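Local coordinates for protein aminoglycoside N(3)-acetyltransferase, AAC(3)-IVa (Escherichia coli, PDB 6MN3) that transfers an acetyl group from acetyl-CoA to the 3-amino group of 2-deoxystreptamine antibiotics, a reaction that probably confers resistance to gentamicin, kanamycin, tobramycin, neomycin and apramycin, at residues T154-E159 with L186-C191; L160-P165 with T229-L234; Y166-H171 with C252-Q257; C191-A196 with F241-E246. All coordinates share one frame; numbering follows the deposited sequence.

This chain illustrates how consecutive segments can be sent to separate partners and still form one compact region. From the N-terminal side, helix 154-161 opens contact 1, its end and the following turn open contact 2, and strand 168-174 with its approach opens contact 3. Contact 1 closes first, at 186-191, where Cys-191 also starts contact 4; these two stand in series. Contact 2 closes next, on helix 223-236, so it crosses contacts 1, 3 and 4. Contact 3 closes last, on helix 250-257; it crosses contact 1 and encloses contact 4, which ends at 241-246. Together they tie the helix pair, the two-stranded sheet and the zinc-binding loops to the C-terminal helix.

Contact 1. Residues T154-E159 with L186-C191; sequences TLHLAE and LENDHC. With ZN (zinc ion), chain D.
Two N-H groups converge on OE1 of Glu-159: Asn-188 ND2 donates from 2.7 Å, and His-156 ND1, three residues earlier in the same helix, gives a weak bond. The amide holds OE1 close to its own plane but reaches it from well above the carboxylate plane, 51° out of it; the bond is also somewhat bent at the hydrogen (143°). Asn-188 ND2 also makes a weak 3.4 Å bond to the backbone O of His-156, which leaves the amide pinned between a helix carbonyl and a side chain of the next turn. Its placement follows from chi1 of 47°, which sets CG between the backbone N and the carbonyl carbon.

The second carboxylate oxygen serves another ring. His-190 NE2 donates to the syn lone pair of Glu-159 OE2 over 2.9 Å, with the ring and carboxylate planes steeply inclined to each other. OE2 also bonds Tyr-166 OH, so each oxygen has two polar partners, one of those on OE1 weak, which should restrict the rotation of the buried group. His-156 meets Asn-188 O at its ring edge, while the His-156 and His-190 rings meet obliquely. With the Cys-192 side chain touching His-156, the cluster joins a histidine-carboxylate pairing to an arrangement resembling a Cys-His-Glu charge relay, though any such role here is unconfirmed.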
loop_
_atom_site.group_PDB
_atom_site.type_symbol
_atom_site.label_atom_id
_atom_site.label_comp_id
_atom_site.label_asym_id
_atom_site.label_seq_id
_atom_site.Cartn_x
_atom_site.Cartn_y
_atom_site.Cartn_z
ATOM N N THR A 154 -1.153 5.100 -0.193
ATOM C CA THR A 154 -1.338 6.251 -1.073
ATOM C C THR A 154 -1.817 7.479 -0.305
ATOM O O THR A 154 -1.531 8.614 -0.707
ATOM C CB THR A 154 -2.315 5.891 -2.197
ATOM O OG1 THR A 154 -1.782 4.799 -2.960
ATOM C CG2 THR A 154 -2.548 7.075 -3.128
ATOM N N LEU A 155 -2.516 7.278 0.815
ATOM C CA LEU A 155 -2.930 8.410 1.637
ATOM C C LEU A 155 -1.733 9.155 2.213
ATOM O O LEU A 155 -1.778 10.382 2.358
ATOM C CB LEU A 155 -3.855 7.934 2.756
ATOM C CG LEU A 155 -5.283 7.615 2.308
ATOM C CD1 LEU A 155 -6.116 7.089 3.466
ATOM C CD2 LEU A 155 -5.933 8.845 1.688
ATOM N N HIS A 156 -0.654 8.438 2.543
ATOM C CA HIS A 156 0.561 9.106 3.001
ATOM C C HIS A 156 1.144 9.992 1.907
ATOM O O HIS A 156 1.692 11.064 2.189
ATOM C CB HIS A 156 1.590 8.073 3.456
ATOM C CG HIS A 156 1.364 7.564 4.844
ATOM N ND1 HIS A 156 1.450 8.372 5.957
ATOM C CD2 HIS A 156 1.060 6.326 5.301
ATOM C CE1 HIS A 156 1.207 7.655 7.039
ATOM N NE2 HIS A 156 0.967 6.409 6.669
ATOM N N LEU A 157 1.042 9.553 0.651
ATOM C CA LEU A 157 1.465 10.393 -0.462
ATOM C C LEU A 157 0.622 11.660 -0.536
ATOM O O LEU A 157 1.135 12.740 -0.853
ATOM C CB LEU A 157 1.376 9.605 -1.770
ATOM C CG LEU A 157 1.345 10.379 -3.091
ATOM C CD1 LEU A 157 2.660 11.113 -3.330
ATOM C CD2 LEU A 157 1.031 9.445 -4.249
ATOM N N ALA A 158 -0.674 11.547 -0.232
ATOM C CA ALA A 158 -1.552 12.710 -0.276
ATOM C C ALA A 158 -1.165 13.734 0.782
ATOM O O ALA A 158 -1.227 14.943 0.533
ATOM C CB ALA A 158 -3.005 12.275 -0.101
ATOM N N GLU A 159 -0.765 13.270 1.970
ATOM C CA GLU A 159 -0.291 14.191 2.998
ATOM C C GLU A 159 0.918 14.977 2.512
ATOM O O GLU A 159 1.015 16.189 2.739
ATOM C CB GLU A 159 0.065 13.426 4.272
ATOM C CG GLU A 159 -1.093 12.717 4.943
ATOM C CD GLU A 159 -0.637 11.867 6.112
ATOM O OE1 GLU A 159 0.259 11.018 5.916
ATOM O OE2 GLU A 159 -1.166 12.054 7.228
ATOM N N LEU A 186 12.357 13.510 8.242
ATOM C CA LEU A 186 11.139 13.955 8.912
ATOM C C LEU A 186 9.953 13.350 8.172
ATOM O O LEU A 186 9.639 13.763 7.051
ATOM C CB LEU A 186 11.060 15.480 8.948
ATOM C CG LEU A 186 12.130 16.173 9.795
ATOM C CD1 LEU A 186 11.983 17.684 9.718
ATOM C CD2 LEU A 186 12.072 15.696 11.240
ATOM N N GLU A 187 9.301 12.376 8.799
ATOM C CA GLU A 187 8.218 11.627 8.182
ATOM C C GLU A 187 6.875 12.038 8.768
ATOM O O GLU A 187 6.788 12.493 9.912
ATOM C CB GLU A 187 8.420 10.120 8.371
ATOM C CG GLU A 187 7.547 9.249 7.481
ATOM C CD GLU A 187 7.537 7.798 7.916
ATOM O OE1 GLU A 187 8.624 7.256 8.205
ATOM O OE2 GLU A 187 6.441 7.202 7.973
ATOM N N ASN A 188 5.826 11.869 7.967
ATOM C CA ASN A 188 4.456 12.130 8.404
ATOM C C ASN A 188 3.797 10.815 8.820
ATOM O O ASN A 188 2.951 10.251 8.124
ATOM C CB ASN A 188 3.676 12.827 7.294
ATOM C CG ASN A 188 3.867 12.159 5.947
ATOM O OD1 ASN A 188 4.982 12.088 5.430
ATOM N ND2 ASN A 188 2.778 11.661 5.372
ATOM N N ASP A 189 4.208 10.326 9.986
ATOM C CA ASP A 189 3.721 9.065 10.521
ATOM C C ASP A 189 2.867 9.305 11.759
ATOM O O ASP A 189 3.117 10.226 12.541
ATOM C CB ASP A 189 4.881 8.125 10.867
ATOM C CG ASP A 189 4.512 6.661 10.717
ATOM O OD1 ASP A 189 5.380 5.867 10.298
ATOM O OD2 ASP A 189 3.353 6.305 11.015
ATOM N N HIS A 190 1.853 8.462 11.925
ATOM C CA HIS A 190 0.968 8.508 13.082
ATOM C C HIS A 190 0.310 7.139 13.220
ATOM O O HIS A 190 0.725 6.167 12.581
ATOM C CB HIS A 190 -0.061 9.636 12.946
ATOM C CG HIS A 190 -0.609 9.791 11.561
ATOM N ND1 HIS A 190 -1.773 9.181 11.149
ATOM C CD2 HIS A 190 -0.151 10.490 10.495
ATOM C CE1 HIS A 190 -2.010 9.497 9.887
ATOM N NE2 HIS A 190 -1.040 10.290 9.467
ATOM N N CYS A 191 -0.725 7.063 14.060
ATOM C CA CYS A 191 -1.424 5.799 14.261
ATOM C C CYS A 191 -2.173 5.343 13.017
ATOM O O CYS A 191 -2.562 4.172 12.941
ATOM C CB CYS A 191 -2.396 5.917 15.435
ATOM S SG CYS A 191 -3.841 6.941 15.091
HETATM ZN ZN ZN D . -4.026 8.764 16.548
#

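Contact 2. Residues L160-P165 with T229-L234; sequences LMAKVP and TALGQL
Ala-162 presses its methyl group between two leucines of the facing helix: CB lies 3.7 Å from Leu-231 CD2 and also 3.7 Å from Leu-234 CD1. One small side chain thus fits against residues that a single helical turn brings onto the same flank. Leu-231 CD2 reaches past the methyl to the backbone as well, at 3.6 Å from Ala-162 N. Beside this alanine-leucine contact the bent end of Met-161 adds a looser touch, its CE 4.1 Å from Leu-231 CD1, with the two side chains running at about a right angle. The turn at chi3 (65°) brings the terminal methyl round to that leucine. Further along the chain Val-164 CG2 approaches Leu-234 CD2 at 4.2 Å.

What presents the alanine is the end of helix 154-161, closed by a Schellman motif. Lys-163 takes a positive phi of 52°, its N bonds back to Leu-160 O, and Val-164 N probably bonds to Glu-159 O. The chain then turns away from the helix axis, yet Val-164 stays within reach of helix 223-236 and also touches Glu-159.

Behind the leucines, the same two helices continue to pair: Ala-230 packs on Leu-155 and Ala-158, and the methyls of Leu-231 and Leu-234 sit near the carbonyl of Ala-158. Farther out, Leu-234 touches Phe-241, Pro-165 meets Pro-238, and Thr-229 lies against Trp-201 and Leu-202 of helix 197-204.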
loop_
_atom_site.group_PDB
_atom_site.type_symbol
_atom_site.label_atom_id
_atom_site.label_comp_id
_atom_site.label_asym_id
_atom_site.label_seq_id
_atom_site.Cartn_x
_atom_site.Cartn_y
_atom_site.Cartn_z
ATOM N N LEU A 160 1.848 14.302 1.838
ATOM C CA LEU A 160 3.063 14.971 1.387
ATOM C C LEU A 160 2.771 15.948 0.256
ATOM O O LEU A 160 3.370 17.027 0.192
ATOM C CB LEU A 160 4.098 13.934 0.958
ATOM C CG LEU A 160 4.760 13.220 2.136
ATOM C CD1 LEU A 160 5.639 12.080 1.658
ATOM C CD2 LEU A 160 5.561 14.211 2.967
ATOM N N MET A 161 1.851 15.592 -0.643
ATOM C CA MET A 161 1.471 16.522 -1.700
ATOM C C MET A 161 0.718 17.722 -1.142
ATOM O O MET A 161 0.792 18.819 -1.708
ATOM C CB MET A 161 0.636 15.804 -2.758
ATOM C CG MET A 161 1.443 14.861 -3.631
ATOM S SD MET A 161 0.416 13.837 -4.697
ATOM C CE MET A 161 -0.307 15.080 -5.767
ATOM N N ALA A 162 0.001 17.541 -0.035
ATOM C CA ALA A 162 -0.649 18.651 0.647
ATOM C C ALA A 162 0.319 19.479 1.479
ATOM O O ALA A 162 -0.111 20.459 2.099
ATOM C CB ALA A 162 -1.781 18.132 1.538
ATOM N N LYS A 163 1.603 19.119 1.496
ATOM C CA LYS A 163 2.612 19.778 2.325
ATOM C C LYS A 163 2.141 19.839 3.778
ATOM O O LYS A 163 2.025 20.902 4.388
ATOM C CB LYS A 163 2.950 21.167 1.778
ATOM C CG LYS A 163 3.319 21.169 0.302
ATOM C CD LYS A 163 2.856 22.443 -0.382
ATOM C CE LYS A 163 1.928 22.140 -1.548
ATOM N NZ LYS A 163 1.285 23.377 -2.075
ATOM N N VAL A 164 1.861 18.655 4.314
ATOM C CA VAL A 164 1.214 18.538 5.623
ATOM C C VAL A 164 2.146 19.088 6.696
ATOM O O VAL A 164 3.381 18.956 6.569
ATOM C CB VAL A 164 0.830 17.071 5.895
ATOM C CG1 VAL A 164 1.989 16.277 6.497
ATOM C CG2 VAL A 164 -0.429 16.985 6.749
ATOM N N PRO A 165 1.635 19.753 7.738
ATOM C CA PRO A 165 2.543 20.445 8.670
ATOM C C PRO A 165 3.314 19.521 9.596
ATOM O O PRO A 165 4.441 19.858 9.976
ATOM C CB PRO A 165 1.603 21.368 9.461
ATOM C CG PRO A 165 0.351 21.452 8.647
ATOM C CD PRO A 165 0.230 20.124 7.971
ATOM N N THR A 229 -9.313 13.094 -3.583
ATOM C CA THR A 229 -10.253 13.207 -2.473
ATOM C C THR A 229 -9.548 13.664 -1.204
ATOM O O THR A 229 -10.029 14.559 -0.500
ATOM C CB THR A 229 -10.957 11.869 -2.248
ATOM O OG1 THR A 229 -11.619 11.469 -3.454
ATOM C CG2 THR A 229 -11.977 11.976 -1.122
ATOM N N ALA A 230 -8.394 13.064 -0.901
ATOM C CA ALA A 230 -7.685 13.397 0.330
ATOM C C ALA A 230 -7.131 14.813 0.287
ATOM O O ALA A 230 -7.128 15.511 1.307
ATOM C CB ALA A 230 -6.565 12.389 0.581
ATOM N N LEU A 231 -6.658 15.256 -0.882
ATOM C CA LEU A 231 -6.135 16.615 -1.002
ATOM C C LEU A 231 -7.209 17.658 -0.718
ATOM O O LEU A 231 -6.901 18.737 -0.199
ATOM C CB LEU A 231 -5.538 16.832 -2.392
ATOM C CG LEU A 231 -4.153 16.227 -2.638
ATOM C CD1 LEU A 231 -3.639 16.597 -4.023
ATOM C CD2 LEU A 231 -3.175 16.668 -1.563
ATOM N N GLY A 232 -8.467 17.362 -1.046
ATOM C CA GLY A 232 -9.540 18.284 -0.716
ATOM C C GLY A 232 -9.800 18.362 0.775
ATOM O O GLY A 232 -10.020 19.448 1.321
ATOM N N GLN A 233 -9.776 17.215 1.458
ATOM C CA GLN A 233 -9.974 17.213 2.903
ATOM C C GLN A 233 -8.769 17.799 3.626
ATOM O O GLN A 233 -8.922 18.487 4.642
ATOM C CB GLN A 233 -10.255 15.793 3.392
ATOM C CG GLN A 233 -11.538 15.191 2.842
ATOM C CD GLN A 233 -12.782 15.738 3.516
ATOM O OE1 GLN A 233 -12.705 16.400 4.554
ATOM N NE2 GLN A 233 -13.940 15.457 2.933
ATOM N N LEU A 234 -7.561 17.533 3.121
ATOM C CA LEU A 234 -6.371 18.137 3.711
ATOM C C LEU A 234 -6.324 19.638 3.453
ATOM O O LEU A 234 -5.802 20.392 4.281
ATOM C CB LEU A 234 -5.108 17.466 3.169
ATOM C CG LEU A 234 -4.816 16.051 3.675
ATOM C CD1 LEU A 234 -3.932 15.295 2.689
ATOM C CD2 LEU A 234 -4.177 16.087 5.056
#

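Contact 3. Residues Y166-H171 with C252-Q257; sequences YGVPRH and CDAARQ. With ZN (zinc ion), chain D.
Apolar contacts carry this pairing, in which Tyr-166 and Val-168 lie against two alanines of the C-terminal helix. Tyr-166 CB meets Ala-255 CB at 3.7 Å, and the same methyl comes to 4.0 Å from Tyr-166 CG, at a slant to the ring. Val-168 sends its CG1 branch to the same turn, where it lies 3.7 Å from Ala-255 CA and 4.3 Å from Ala-254 CB.

Carbon-to-carbonyl touches make the second kind. Tyr-166 CB sits 3.1 Å from Ala-255 O, and Val-168 CG1 is 3.5 Å from Ala-254 O. With CG of Tyr-166 between its backbone N and carbonyl carbon (chi1 44°), the ring turns off from the helix and its hydroxyl is carried to a hydrogen bond with Glu-159 OE2. Val-168 CG2, meanwhile, lies over one face of the Arg-170 guanidinium, near the rim.

The metal bond belongs to the helix alone: Cys-252 SG holds the zinc ion at 2.4 Å, alongside Cys-191, His-243 and Cys-249. Helix 250-257 therefore has one ligand in the zinc site while its alanines rest on the start of strand 168-174, whose other neighbour, strand 181-187, pairs with it through Val-168 and Glu-187.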
loop_
_atom_site.group_PDB
_atom_site.type_symbol
_atom_site.label_atom_id
_atom_site.label_comp_id
_atom_site.label_asym_id
_atom_site.label_seq_id
_atom_site.Cartn_x
_atom_site.Cartn_y
_atom_site.Cartn_z
ATOM N N TYR A 166 2.753 18.379 9.983
ATOM C CA TYR A 166 3.411 17.540 10.973
ATOM C C TYR A 166 4.517 16.701 10.342
ATOM O O TYR A 166 4.454 16.327 9.166
ATOM C CB TYR A 166 2.404 16.630 11.680
ATOM C CG TYR A 166 1.388 15.965 10.781
ATOM C CD1 TYR A 166 1.721 14.843 10.033
ATOM C CD2 TYR A 166 0.088 16.442 10.699
ATOM C CE1 TYR A 166 0.791 14.226 9.218
ATOM C CE2 TYR A 166 -0.849 15.830 9.892
ATOM C CZ TYR A 166 -0.493 14.722 9.152
ATOM O OH TYR A 166 -1.421 14.112 8.340
ATOM N N GLY A 167 5.539 16.411 11.143
ATOM C CA GLY A 167 6.669 15.620 10.699
ATOM C C GLY A 167 7.558 15.188 11.846
ATOM O O GLY A 167 8.301 16.002 12.405
ATOM N N VAL A 168 7.490 13.912 12.212
ATOM C CA VAL A 168 8.276 13.376 13.321
ATOM C C VAL A 168 9.569 12.784 12.772
ATOM O O VAL A 168 9.595 12.301 11.630
ATOM C CB VAL A 168 7.476 12.333 14.119
ATOM C CG1 VAL A 168 6.277 12.988 14.786
ATOM C CG2 VAL A 168 7.032 11.193 13.216
ATOM N N PRO A 169 10.664 12.807 13.535
ATOM C CA PRO A 169 11.946 12.302 13.018
ATOM C C PRO A 169 12.021 10.782 13.100
ATOM O O PRO A 169 11.870 10.195 14.174
ATOM C CB PRO A 169 12.982 12.968 13.933
ATOM C CG PRO A 169 12.252 13.195 15.212
ATOM C CD PRO A 169 10.813 13.458 14.849
ATOM N N ARG A 170 12.247 10.149 11.956
ATOM C CA ARG A 170 12.540 8.726 11.855
ATOM C C ARG A 170 13.960 8.565 11.313
ATOM O O ARG A 170 14.694 9.544 11.145
ATOM C CB ARG A 170 11.502 8.024 10.975
ATOM C CG ARG A 170 10.072 8.127 11.490
ATOM C CD ARG A 170 9.821 7.156 12.632
ATOM N NE ARG A 170 9.164 7.796 13.770
ATOM C CZ ARG A 170 7.855 7.758 13.996
ATOM N NH1 ARG A 170 7.055 7.109 13.162
ATOM N NH2 ARG A 170 7.347 8.369 15.058
ATOM N N HIS A 171 14.351 7.324 11.036
ATOM C CA HIS A 171 15.687 7.071 10.513
ATOM C C HIS A 171 15.716 5.707 9.839
ATOM O O HIS A 171 14.801 4.895 9.988
ATOM C CB HIS A 171 16.747 7.162 11.617
ATOM C CG HIS A 171 16.762 5.986 12.545
ATOM N ND1 HIS A 171 16.002 5.935 13.692
ATOM C CD2 HIS A 171 17.450 4.821 12.496
ATOM C CE1 HIS A 171 16.218 4.787 14.310
ATOM N NE2 HIS A 171 17.092 4.093 13.604
ATOM N N CYS A 252 -0.395 10.089 17.568
ATOM C CA CYS A 252 -0.872 11.288 16.888
ATOM C C CYS A 252 -0.414 12.566 17.575
ATOM O O CYS A 252 -0.034 13.528 16.898
ATOM C CB CYS A 252 -2.399 11.270 16.792
ATOM S SG CYS A 252 -3.037 10.489 15.294
ATOM N N ASP A 253 -0.443 12.602 18.909
ATOM C CA ASP A 253 0.021 13.783 19.625
ATOM C C ASP A 253 1.501 14.054 19.386
ATOM O O ASP A 253 1.939 15.201 19.523
ATOM C CB ASP A 253 -0.255 13.634 21.122
ATOM C CG ASP A 253 -1.729 13.749 21.457
ATOM O OD1 ASP A 253 -2.519 14.097 20.551
ATOM O OD2 ASP A 253 -2.099 13.493 22.622
ATOM N N ALA A 254 2.277 13.027 19.031
ATOM C CA ALA A 254 3.675 13.246 18.676
ATOM C C ALA A 254 3.793 14.037 17.378
ATOM O O ALA A 254 4.665 14.906 17.252
ATOM C CB ALA A 254 4.404 11.908 18.559
ATOM N N ALA A 255 2.926 13.750 16.404
ATOM C CA ALA A 255 2.938 14.512 15.159
ATOM C C ALA A 255 2.468 15.942 15.389
ATOM O O ALA A 255 2.974 16.876 14.755
ATOM C CB ALA A 255 2.067 13.819 14.111
ATOM N N ARG A 256 1.507 16.133 16.295
ATOM C CA ARG A 256 1.032 17.479 16.604
ATOM C C ARG A 256 2.144 18.334 17.201
ATOM O O ARG A 256 2.214 19.541 16.943
ATOM C CB ARG A 256 -0.159 17.403 17.559
ATOM C CG ARG A 256 -0.749 18.752 17.942
ATOM C CD ARG A 256 -2.036 19.028 17.184
ATOM N NE ARG A 256 -3.052 18.012 17.450
ATOM C CZ ARG A 256 -4.262 18.007 16.902
ATOM N NH1 ARG A 256 -4.613 18.964 16.054
ATOM N NH2 ARG A 256 -5.123 17.042 17.198
ATOM N N GLN A 257 3.029 17.721 17.992
ATOM C CA GLN A 257 4.094 18.472 18.653
ATOM C C GLN A 257 5.023 19.128 17.638
ATOM O O GLN A 257 5.351 20.314 17.754
ATOM C CB GLN A 257 4.886 17.553 19.583
ATOM C CG GLN A 257 4.135 17.119 20.830
ATOM C CD GLN A 257 4.911 16.106 21.648
ATOM O OE1 GLN A 257 5.834 15.462 21.148
ATOM N NE2 GLN A 257 4.537 15.956 22.913
HETATM ZN ZN ZN D . -4.026 8.764 16.548
#

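Contact 4. Residues C191-A196 with F241-E246; sequences CCERFA and FLHPPE. With ZN (zinc ion), chain D.
The imidazole of His-243 has Arg-194 CG over the centre of one face, a CH-pi contact with CG 3.9 Å from the ring centroid. At the ring's edge, near its plane, lie Cys-191 SG and Glu-193 CB, the latter 3.6 Å from His-243 CE1. The ring of Phe-241 has a neighbour of another sort: Phe-195 points an edge at its face in a T-shaped pair, the planes at 72° and Phe-195 CE1 3.7 Å from Phe-241 CD2. A third flat group, the guanidinium of Arg-194, has Leu-242 O and Pro-244 CD over one face. That oxygen is poorly placed for a bond, and Arg-194 NH2 donates to Ile-240 O instead. Bends at chi2 and chi3 fold the arginine along the 241-246 backbone, keeping its aliphatic part on the histidine.

The edge contact of Cys-191 and His-243 belongs to a zinc site of three cysteines and one histidine. Cys-191 SG binds the ion at 2.3 Å and His-243 ND1 binds it at 2.2 Å, while Cys-249 and Cys-252 complete the set. Glu-193 N donates a nearly straight bond (161°) to Cys-191 SG, holding the ligand sulfur at the start of a short 3-10 turn.

A water links the backbones near the arginine, accepting from Arg-194 N at 2.8 Å and donating to Phe-241 O at 2.8 Å. Arg-194 CB packs against that same carbonyl. Phe-195 also meets His-156 edge-to-face, and both phenylalanines touch Glu-159 of helix 154-161.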
loop_
_atom_site.group_PDB
_atom_site.type_symbol
_atom_site.label_atom_id
_atom_site.label_comp_id
_atom_site.label_asym_id
_atom_site.label_seq_id
_atom_site.Cartn_x
_atom_site.Cartn_y
_atom_site.Cartn_z
ATOM N N CYS A 191 -0.725 7.063 14.060
ATOM C CA CYS A 191 -1.424 5.799 14.261
ATOM C C CYS A 191 -2.173 5.343 13.017
ATOM O O CYS A 191 -2.562 4.172 12.941
ATOM C CB CYS A 191 -2.396 5.917 15.435
ATOM S SG CYS A 191 -3.841 6.941 15.091
ATOM N N CYS A 192 -2.396 6.240 12.055
ATOM C CA CYS A 192 -3.060 5.960 10.783
ATOM C C CYS A 192 -4.497 5.483 10.949
ATOM O O CYS A 192 -5.139 5.112 9.959
ATOM C CB CYS A 192 -2.272 4.939 9.950
ATOM S SG CYS A 192 -0.593 5.452 9.525
ATOM N N GLU A 193 -5.026 5.485 12.175
ATOM C CA GLU A 193 -6.397 5.035 12.390
ATOM C C GLU A 193 -7.396 5.958 11.704
ATOM O O GLU A 193 -8.407 5.494 11.163
ATOM C CB GLU A 193 -6.692 4.950 13.888
ATOM C CG GLU A 193 -6.148 3.701 14.557
ATOM C CD GLU A 193 -6.153 3.804 16.069
ATOM O OE1 GLU A 193 -5.235 4.439 16.629
ATOM O OE2 GLU A 193 -7.080 3.253 16.699
ATOM N N ARG A 194 -7.126 7.265 11.707
ATOM C CA ARG A 194 -8.024 8.234 11.092
ATOM C C ARG A 194 -8.032 8.154 9.574
ATOM O O ARG A 194 -8.801 8.887 8.941
ATOM C CB ARG A 194 -7.651 9.649 11.537
ATOM C CG ARG A 194 -7.732 9.862 13.041
ATOM C CD ARG A 194 -9.004 10.597 13.426
ATOM N NE ARG A 194 -9.000 11.976 12.949
ATOM C CZ ARG A 194 -9.962 12.857 13.203
ATOM N NH1 ARG A 194 -11.012 12.503 13.933
ATOM N NH2 ARG A 194 -9.876 14.091 12.727
ATOM N N PHE A 195 -7.199 7.299 8.974
ATOM C CA PHE A 195 -7.300 7.046 7.542
ATOM C C PHE A 195 -8.646 6.443 7.168
ATOM O O PHE A 195 -9.057 6.543 6.007
ATOM C CB PHE A 195 -6.177 6.113 7.080
ATOM C CG PHE A 195 -4.860 6.803 6.857
ATOM C CD1 PHE A 195 -4.699 8.145 7.159
ATOM C CD2 PHE A 195 -3.781 6.103 6.339
ATOM C CE1 PHE A 195 -3.485 8.778 6.954
ATOM C CE2 PHE A 195 -2.565 6.729 6.129
ATOM C CZ PHE A 195 -2.417 8.067 6.438
ATOM N N ALA A 196 -9.341 5.823 8.127
ATOM C CA ALA A 196 -10.644 5.227 7.856
ATOM C C ALA A 196 -11.689 6.264 7.464
ATOM O O ALA A 196 -12.747 5.892 6.944
ATOM C CB ALA A 196 -11.121 4.437 9.075
ATOM N N PHE A 241 -6.247 13.986 9.575
ATOM C CA PHE A 241 -5.859 12.621 9.896
ATOM C C PHE A 241 -5.292 12.473 11.303
ATOM O O PHE A 241 -4.900 11.364 11.681
ATOM C CB PHE A 241 -4.830 12.117 8.878
ATOM C CG PHE A 241 -5.382 11.930 7.493
ATOM C CD1 PHE A 241 -6.662 11.434 7.303
ATOM C CD2 PHE A 241 -4.619 12.244 6.380
ATOM C CE1 PHE A 241 -7.170 11.257 6.029
ATOM C CE2 PHE A 241 -5.121 12.069 5.105
ATOM C CZ PHE A 241 -6.399 11.576 4.929
ATOM N N LEU A 242 -5.235 13.550 12.080
ATOM C CA LEU A 242 -4.660 13.521 13.419
ATOM C C LEU A 242 -5.760 13.346 14.455
ATOM O O LEU A 242 -6.761 14.073 14.437
ATOM C CB LEU A 242 -3.875 14.802 13.708
ATOM C CG LEU A 242 -2.564 15.020 12.953
ATOM C CD1 LEU A 242 -1.736 16.085 13.656
ATOM C CD2 LEU A 242 -1.783 13.719 12.824
ATOM N N HIS A 243 -5.572 12.383 15.351
ATOM C CA HIS A 243 -6.483 12.235 16.473
ATOM C C HIS A 243 -6.473 13.512 17.308
ATOM O O HIS A 243 -5.407 14.098 17.529
ATOM C CB HIS A 243 -6.082 11.044 17.345
ATOM C CG HIS A 243 -6.796 9.775 17.003
ATOM N ND1 HIS A 243 -6.193 8.746 16.314
ATOM C CD2 HIS A 243 -8.059 9.365 17.266
ATOM C CE1 HIS A 243 -7.056 7.758 16.162
ATOM N NE2 HIS A 243 -8.195 8.108 16.730
ATOM N N PRO A 244 -7.627 13.977 17.780
ATOM C CA PRO A 244 -7.630 15.135 18.663
ATOM C C PRO A 244 -6.945 14.798 19.971
ATOM O O PRO A 244 -6.866 13.618 20.366
ATOM C CB PRO A 244 -9.123 15.429 18.862
ATOM C CG PRO A 244 -9.807 14.144 18.570
ATOM C CD PRO A 244 -8.986 13.482 17.505
ATOM N N PRO A 245 -6.420 15.801 20.677
ATOM C CA PRO A 245 -5.801 15.534 21.985
ATOM C C PRO A 245 -6.758 14.920 22.992
ATOM O O PRO A 245 -6.302 14.321 23.975
ATOM C CB PRO A 245 -5.320 16.921 22.439
ATOM C CG PRO A 245 -5.205 17.718 21.173
ATOM C CD PRO A 245 -6.297 17.215 20.283
ATOM N N GLU A 246 -8.071 15.049 22.781
ATOM C CA GLU A 246 -9.037 14.399 23.659
ATOM C C GLU A 246 -8.884 12.883 23.611
ATOM O O GLU A 246 -8.832 12.219 24.652
ATOM C CB GLU A 246 -10.457 14.812 23.269
ATOM C CG GLU A 246 -11.541 13.852 23.739
ATOM C CD GLU A 246 -11.759 13.900 25.240
ATOM O OE1 GLU A 246 -11.098 13.131 25.971
ATOM O OE2 GLU A 246 -12.592 14.711 25.692
HETATM ZN ZN ZN D . -4.026 8.764 16.548
HETATM O O HOH W 1 -4.675 8.599 12.274
#